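Local coordinates for protein retinol dehydratase (Spodoptera frugiperda, PDB 1FMJ) that binds retinol and adenosine 3',5'-diphosphate and, as a sulfotransferase-family enzyme, probably converts retinol to its dehydrated product by way of sulfonation, at residues T34-Y46 with G220-E233. Sequence-based numbering, arbitrary orientation.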
loop_
_atom_site.group_PDB
_atom_site.type_symbol
_atom_site.label_atom_id
_atom_site.label_comp_id
_atom_site.label_asym_id
_atom_site.label_seq_id
_atom_site.Cartn_x
_atom_site.Cartn_y
_atom_site.Cartn_z
ATOM N N THR A 34 -2.741 5.011 17.134
ATOM C CA THR A 34 -1.716 6.058 17.145
ATOM C C THR A 34 -0.429 5.584 16.479
ATOM O O THR A 34 -0.273 4.398 16.198
ATOM C CB THR A 34 -1.379 6.488 18.590
ATOM O OG1 THR A 34 -1.004 5.332 19.348
ATOM C CG2 THR A 34 -2.575 7.146 19.247
ATOM N N TYR A 35 0.492 6.511 16.236
ATOM C CA TYR A 35 1.770 6.177 15.598
ATOM C C TYR A 35 2.986 6.288 16.530
ATOM O O TYR A 35 2.889 6.746 17.671
ATOM C CB TYR A 35 2.058 7.113 14.419
ATOM C CG TYR A 35 1.065 7.130 13.278
ATOM C CD1 TYR A 35 0.042 8.075 13.235
ATOM C CD2 TYR A 35 1.214 6.273 12.189
ATOM C CE1 TYR A 35 -0.795 8.177 12.136
ATOM C CE2 TYR A 35 0.375 6.367 11.079
ATOM C CZ TYR A 35 -0.622 7.324 11.061
ATOM O OH TYR A 35 -1.431 7.450 9.964
ATOM N N VAL A 36 4.129 5.862 15.998
ATOM C CA VAL A 36 5.433 5.942 16.647
ATOM C C VAL A 36 6.428 5.877 15.497
ATOM O O VAL A 36 6.165 5.231 14.478
ATOM C CB VAL A 36 5.731 4.767 17.616
ATOM C CG1 VAL A 36 4.730 4.760 18.763
ATOM C CG2 VAL A 36 5.730 3.447 16.861
ATOM N N LYS A 37 7.548 6.575 15.645
ATOM C CA LYS A 37 8.596 6.593 14.632
ATOM C C LYS A 37 9.391 5.299 14.800
ATOM O O LYS A 37 9.657 4.879 15.927
ATOM C CB LYS A 37 9.517 7.793 14.857
ATOM C CG LYS A 37 9.598 8.791 13.701
ATOM C CD LYS A 37 8.329 9.602 13.548
ATOM C CE LYS A 37 8.541 10.797 12.616
ATOM N NZ LYS A 37 8.865 10.406 11.206
ATOM N N LEU A 38 9.780 4.671 13.698
ATOM C CA LEU A 38 10.521 3.414 13.793
ATOM C C LEU A 38 11.830 3.406 13.024
ATOM O O LEU A 38 11.861 3.714 11.839
ATOM C CB LEU A 38 9.647 2.248 13.312
ATOM C CG LEU A 38 10.275 0.855 13.423
ATOM C CD1 LEU A 38 10.748 0.649 14.863
ATOM C CD2 LEU A 38 9.272 -0.223 13.023
ATOM N N GLY A 39 12.914 3.045 13.706
ATOM C CA GLY A 39 14.214 2.997 13.056
ATOM C C GLY A 39 14.883 4.352 12.885
ATOM O O GLY A 39 14.267 5.388 13.126
ATOM N N PRO A 40 16.156 4.375 12.465
ATOM C CA PRO A 40 16.898 5.624 12.266
ATOM C C PRO A 40 16.251 6.557 11.247
ATOM O O PRO A 40 16.505 7.761 11.255
ATOM C CB PRO A 40 18.278 5.140 11.826
ATOM C CG PRO A 40 17.966 3.840 11.121
ATOM C CD PRO A 40 16.968 3.213 12.059
ATOM N N LYS A 41 15.420 6.004 10.367
ATOM C CA LYS A 41 14.737 6.811 9.364
ATOM C C LYS A 41 13.377 7.309 9.878
ATOM O O LYS A 41 12.724 8.131 9.241
ATOM C CB LYS A 41 14.558 6.004 8.080
ATOM C CG LYS A 41 15.872 5.611 7.433
ATOM C CD LYS A 41 15.664 4.698 6.229
ATOM C CE LYS A 41 17.003 4.255 5.649
ATOM N NZ LYS A 41 16.863 3.441 4.401
ATOM N N GLY A 42 12.960 6.811 11.036
ATOM C CA GLY A 42 11.694 7.236 11.613
ATOM C C GLY A 42 10.465 6.943 10.765
ATOM O O GLY A 42 9.637 7.825 10.536
ATOM N N TYR A 43 10.343 5.706 10.297
ATOM C CA TYR A 43 9.190 5.319 9.493
ATOM C C TYR A 43 7.947 5.361 10.367
ATOM O O TYR A 43 7.918 4.794 11.465
ATOM C CB TYR A 43 9.363 3.906 8.915
ATOM C CG TYR A 43 10.289 3.821 7.712
ATOM C CD1 TYR A 43 11.496 3.129 7.785
ATOM C CD2 TYR A 43 9.938 4.403 6.490
ATOM C CE1 TYR A 43 12.338 3.010 6.666
ATOM C CE2 TYR A 43 10.770 4.293 5.368
ATOM C CZ TYR A 43 11.966 3.595 5.467
ATOM O OH TYR A 43 12.795 3.485 4.380
ATOM N N MET A 44 6.924 6.058 9.882
ATOM C CA MET A 44 5.674 6.170 10.605
ATOM C C MET A 44 4.922 4.836 10.609
ATOM O O MET A 44 4.442 4.386 9.568
ATOM C CB MET A 44 4.807 7.254 9.961
ATOM C CG MET A 44 5.260 8.675 10.237
ATOM S SD MET A 44 5.071 9.117 11.970
ATOM C CE MET A 44 3.391 9.778 11.983
ATOM N N VAL A 45 4.824 4.196 11.771
ATOM C CA VAL A 45 4.093 2.939 11.842
ATOM C C VAL A 45 3.045 2.989 12.935
ATOM O O VAL A 45 3.263 3.573 14.003
ATOM C CB VAL A 45 5.036 1.707 12.080
ATOM C CG1 VAL A 45 6.072 1.618 10.964
ATOM C CG2 VAL A 45 5.719 1.802 13.426
ATOM N N TYR A 46 1.886 2.403 12.653
ATOM C CA TYR A 46 0.814 2.360 13.635
ATOM C C TYR A 46 1.367 1.578 14.823
ATOM O O TYR A 46 1.975 0.523 14.644
ATOM C CB TYR A 46 -0.417 1.666 13.042
ATOM C CG TYR A 46 -1.271 2.582 12.186
ATOM C CD1 TYR A 46 -1.426 2.356 10.821
ATOM C CD2 TYR A 46 -1.930 3.668 12.751
ATOM C CE1 TYR A 46 -2.221 3.193 10.038
ATOM C CE2 TYR A 46 -2.729 4.508 11.984
ATOM C CZ TYR A 46 -2.871 4.264 10.630
ATOM O OH TYR A 46 -3.672 5.087 9.882
ATOM N N GLY A 220 6.835 13.584 6.260
ATOM C CA GLY A 220 7.072 12.252 6.785
ATOM C C GLY A 220 6.259 11.965 8.035
ATOM O O GLY A 220 6.706 11.230 8.925
ATOM N N LEU A 221 5.061 12.541 8.112
ATOM C CA LEU A 221 4.205 12.326 9.275
ATOM C C LEU A 221 2.942 11.525 8.965
ATOM O O LEU A 221 1.997 11.502 9.754
ATOM C CB LEU A 221 3.860 13.667 9.934
ATOM C CG LEU A 221 5.080 14.259 10.657
ATOM C CD1 LEU A 221 4.772 15.636 11.211
ATOM C CD2 LEU A 221 5.507 13.305 11.769
ATOM N N TYR A 222 2.906 10.891 7.802
ATOM C CA TYR A 222 1.763 10.050 7.484
ATOM C C TYR A 222 2.252 8.611 7.448
ATOM O O TYR A 222 3.459 8.346 7.466
ATOM C CB TYR A 222 1.101 10.414 6.152
ATOM C CG TYR A 222 -0.212 9.669 5.956
ATOM C CD1 TYR A 222 -1.275 9.834 6.850
ATOM C CD2 TYR A 222 -0.362 8.750 4.925
ATOM C CE1 TYR A 222 -2.458 9.083 6.715
ATOM C CE2 TYR A 222 -1.524 8.001 4.781
ATOM C CZ TYR A 222 -2.566 8.166 5.674
ATOM O OH TYR A 222 -3.695 7.399 5.533
ATOM N N THR A 223 1.302 7.691 7.413
ATOM C CA THR A 223 1.575 6.257 7.416
ATOM C C THR A 223 2.685 5.774 6.475
ATOM O O THR A 223 2.646 5.989 5.267
ATOM C CB THR A 223 0.273 5.471 7.122
ATOM O OG1 THR A 223 -0.770 5.955 7.985
ATOM C CG2 THR A 223 0.475 3.974 7.373
ATOM N N LEU A 224 3.669 5.117 7.080
ATOM C CA LEU A 224 4.830 4.543 6.411
ATOM C C LEU A 224 5.771 5.461 5.636
ATOM O O LEU A 224 6.592 4.986 4.850
ATOM C CB LEU A 224 4.402 3.339 5.557
ATOM C CG LEU A 224 3.957 2.151 6.433
ATOM C CD1 LEU A 224 3.483 1.012 5.569
ATOM C CD2 LEU A 224 5.120 1.683 7.321
ATOM N N THR A 225 5.656 6.770 5.859
ATOM C CA THR A 225 6.581 7.724 5.254
ATOM C C THR A 225 7.745 7.672 6.268
ATOM O O THR A 225 7.620 7.015 7.307
ATOM C CB THR A 225 5.991 9.163 5.221
ATOM O OG1 THR A 225 5.635 9.572 6.550
ATOM C CG2 THR A 225 4.755 9.215 4.317
ATOM N N PRO A 226 8.870 8.371 6.012
ATOM C CA PRO A 226 9.248 9.251 4.900
ATOM C C PRO A 226 9.055 8.583 3.547
ATOM O O PRO A 226 9.574 7.503 3.308
ATOM C CB PRO A 226 10.721 9.549 5.179
ATOM C CG PRO A 226 10.816 9.447 6.676
ATOM C CD PRO A 226 10.006 8.207 6.940
ATOM N N TYR A 227 8.317 9.239 2.662
ATOM C CA TYR A 227 8.061 8.695 1.343
ATOM C C TYR A 227 9.324 8.338 0.546
ATOM O O TYR A 227 9.462 7.220 0.048
ATOM C CB TYR A 227 7.221 9.669 0.521
ATOM C CG TYR A 227 7.109 9.238 -0.922
ATOM C CD1 TYR A 227 6.213 8.243 -1.301
ATOM C CD2 TYR A 227 7.952 9.774 -1.896
ATOM C CE1 TYR A 227 6.160 7.787 -2.615
ATOM C CE2 TYR A 227 7.907 9.324 -3.219
ATOM C CZ TYR A 227 7.016 8.332 -3.568
ATOM O OH TYR A 227 6.992 7.858 -4.864
ATOM N N PHE A 228 10.246 9.279 0.413
ATOM C CA PHE A 228 11.443 8.988 -0.360
ATOM C C PHE A 228 12.376 7.926 0.209
ATOM O O PHE A 228 13.052 7.232 -0.550
ATOM C CB PHE A 228 12.207 10.272 -0.648
ATOM C CG PHE A 228 11.604 11.077 -1.747
ATOM C CD1 PHE A 228 10.856 12.217 -1.470
ATOM C CD2 PHE A 228 11.759 10.677 -3.074
ATOM C CE1 PHE A 228 10.279 12.944 -2.501
ATOM C CE2 PHE A 228 11.181 11.400 -4.104
ATOM C CZ PHE A 228 10.442 12.535 -3.818
ATOM N N GLU A 229 12.422 7.785 1.528
ATOM C CA GLU A 229 13.272 6.750 2.113
ATOM C C GLU A 229 12.693 5.389 1.736
ATOM O O GLU A 229 13.425 4.424 1.504
ATOM C CB GLU A 229 13.338 6.888 3.635
ATOM C CG GLU A 229 14.036 8.161 4.111
ATOM C CD GLU A 229 15.328 8.424 3.358
ATOM O OE1 GLU A 229 16.122 7.470 3.198
ATOM O OE2 GLU A 229 15.550 9.579 2.925
ATOM N N HIS A 230 11.368 5.322 1.658
ATOM C CA HIS A 230 10.675 4.079 1.302
ATOM C C HIS A 230 11.042 3.703 -0.133
ATOM O O HIS A 230 11.463 2.576 -0.412
ATOM C CB HIS A 230 9.156 4.284 1.446
ATOM C CG HIS A 230 8.355 3.017 1.426
ATOM N ND1 HIS A 230 8.357 2.151 0.356
ATOM C CD2 HIS A 230 7.479 2.504 2.325
ATOM C CE1 HIS A 230 7.512 1.161 0.591
ATOM N NE2 HIS A 230 6.966 1.354 1.779
ATOM N N VAL A 231 10.905 4.659 -1.045
ATOM C CA VAL A 231 11.232 4.430 -2.451
ATOM C C VAL A 231 12.715 4.149 -2.674
ATOM O O VAL A 231 13.075 3.227 -3.402
ATOM C CB VAL A 231 10.867 5.644 -3.317
ATOM C CG1 VAL A 231 11.278 5.394 -4.776
ATOM C CG2 VAL A 231 9.369 5.924 -3.223
ATOM N N LYS A 232 13.576 4.959 -2.064
ATOM C CA LYS A 232 15.013 4.785 -2.246
ATOM C C LYS A 232 15.524 3.395 -1.868
ATOM O O LYS A 232 16.392 2.852 -2.537
ATOM C CB LYS A 232 15.779 5.869 -1.478
ATOM C CG LYS A 232 15.544 7.258 -2.054
ATOM C CD LYS A 232 16.497 8.285 -1.492
ATOM C CE LYS A 232 16.320 9.606 -2.212
ATOM N NZ LYS A 232 17.353 10.577 -1.803
ATOM N N GLU A 233 14.977 2.818 -0.806
ATOM C CA GLU A 233 15.400 1.488 -0.379
ATOM C C GLU A 233 15.159 0.440 -1.451
ATOM O O GLU A 233 15.955 -0.480 -1.621
ATOM C CB GLU A 233 14.669 1.078 0.892
ATOM C CG GLU A 233 15.280 1.623 2.161
ATOM C CD GLU A 233 14.644 1.014 3.389
ATOM O OE1 GLU A 233 14.232 -0.161 3.301
ATOM O OE2 GLU A 233 14.564 1.696 4.439
HETATM O O HOH W 1 15.988 5.125 2.130
HETATM O O HOH W 2 -3.186 5.099 7.213
#
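Glu233 OE2 is gripped by two donors from opposite faces of its carboxylate: Tyr43 OH, 2.5 Å from OE2, comes from above the plane, and Lys41 NZ, 2.9 Å away, makes a salt bridge on the anti side, tilted out of the plane on the other face. The other oxygen, OE1, takes the backbone N of Ser168. Lys41 gets there as a fully extended chain beyond CG, and a water joins its NZ to Glu229 O and OE1. The Tyr43 ring, turned 78° from the Glu233 carboxylate, meets OE2 at its edge; lower on the ring, CD2 lies 3.8 Å from Pro226 CD, next to the cis peptide that precedes the helix 227-235. An alanine in place of Tyr43 would probably leave Glu233 with Lys41 as its sole mate across this contact and open a gap beside Pro226.

Backbone bonds pin strand 43-46 to the turn before the helix: Met44 N donates to Thr225 O (2.8 Å) and Leu224 N to Met44 O (2.7 Å). The Met44 side chain, bent at chi2 (-67°) and chi3 (-90°), brings CE against Leu221 and over one face of the Tyr35 ring, offset toward the rim; Tyr46 CD2 lies over the opposite face, also toward the rim. Tyr35 OH and Thr223 OG1, 2.6 Å apart, share a hydrogen bond in the plane of the Tyr35 ring, and a water links OG1 to the hydroxyls of Tyr46 and Tyr222. Lys37 NZ bonds to Gly42 O on an in-plane lone pair and, tilted from the carbonyl plane, to Gly220 O, 3.2 Å from NZ.

The hairpin of strands 35-38 and 43-46 is thus fastened to helix 227-235 and the segment leading into it by charge at its turn and by hydroxyls and water at its other end, where Tyr46 comes within about 7 Å of retinol, side chain to ligand; the doubly held OE2 probably favours a charged Glu233.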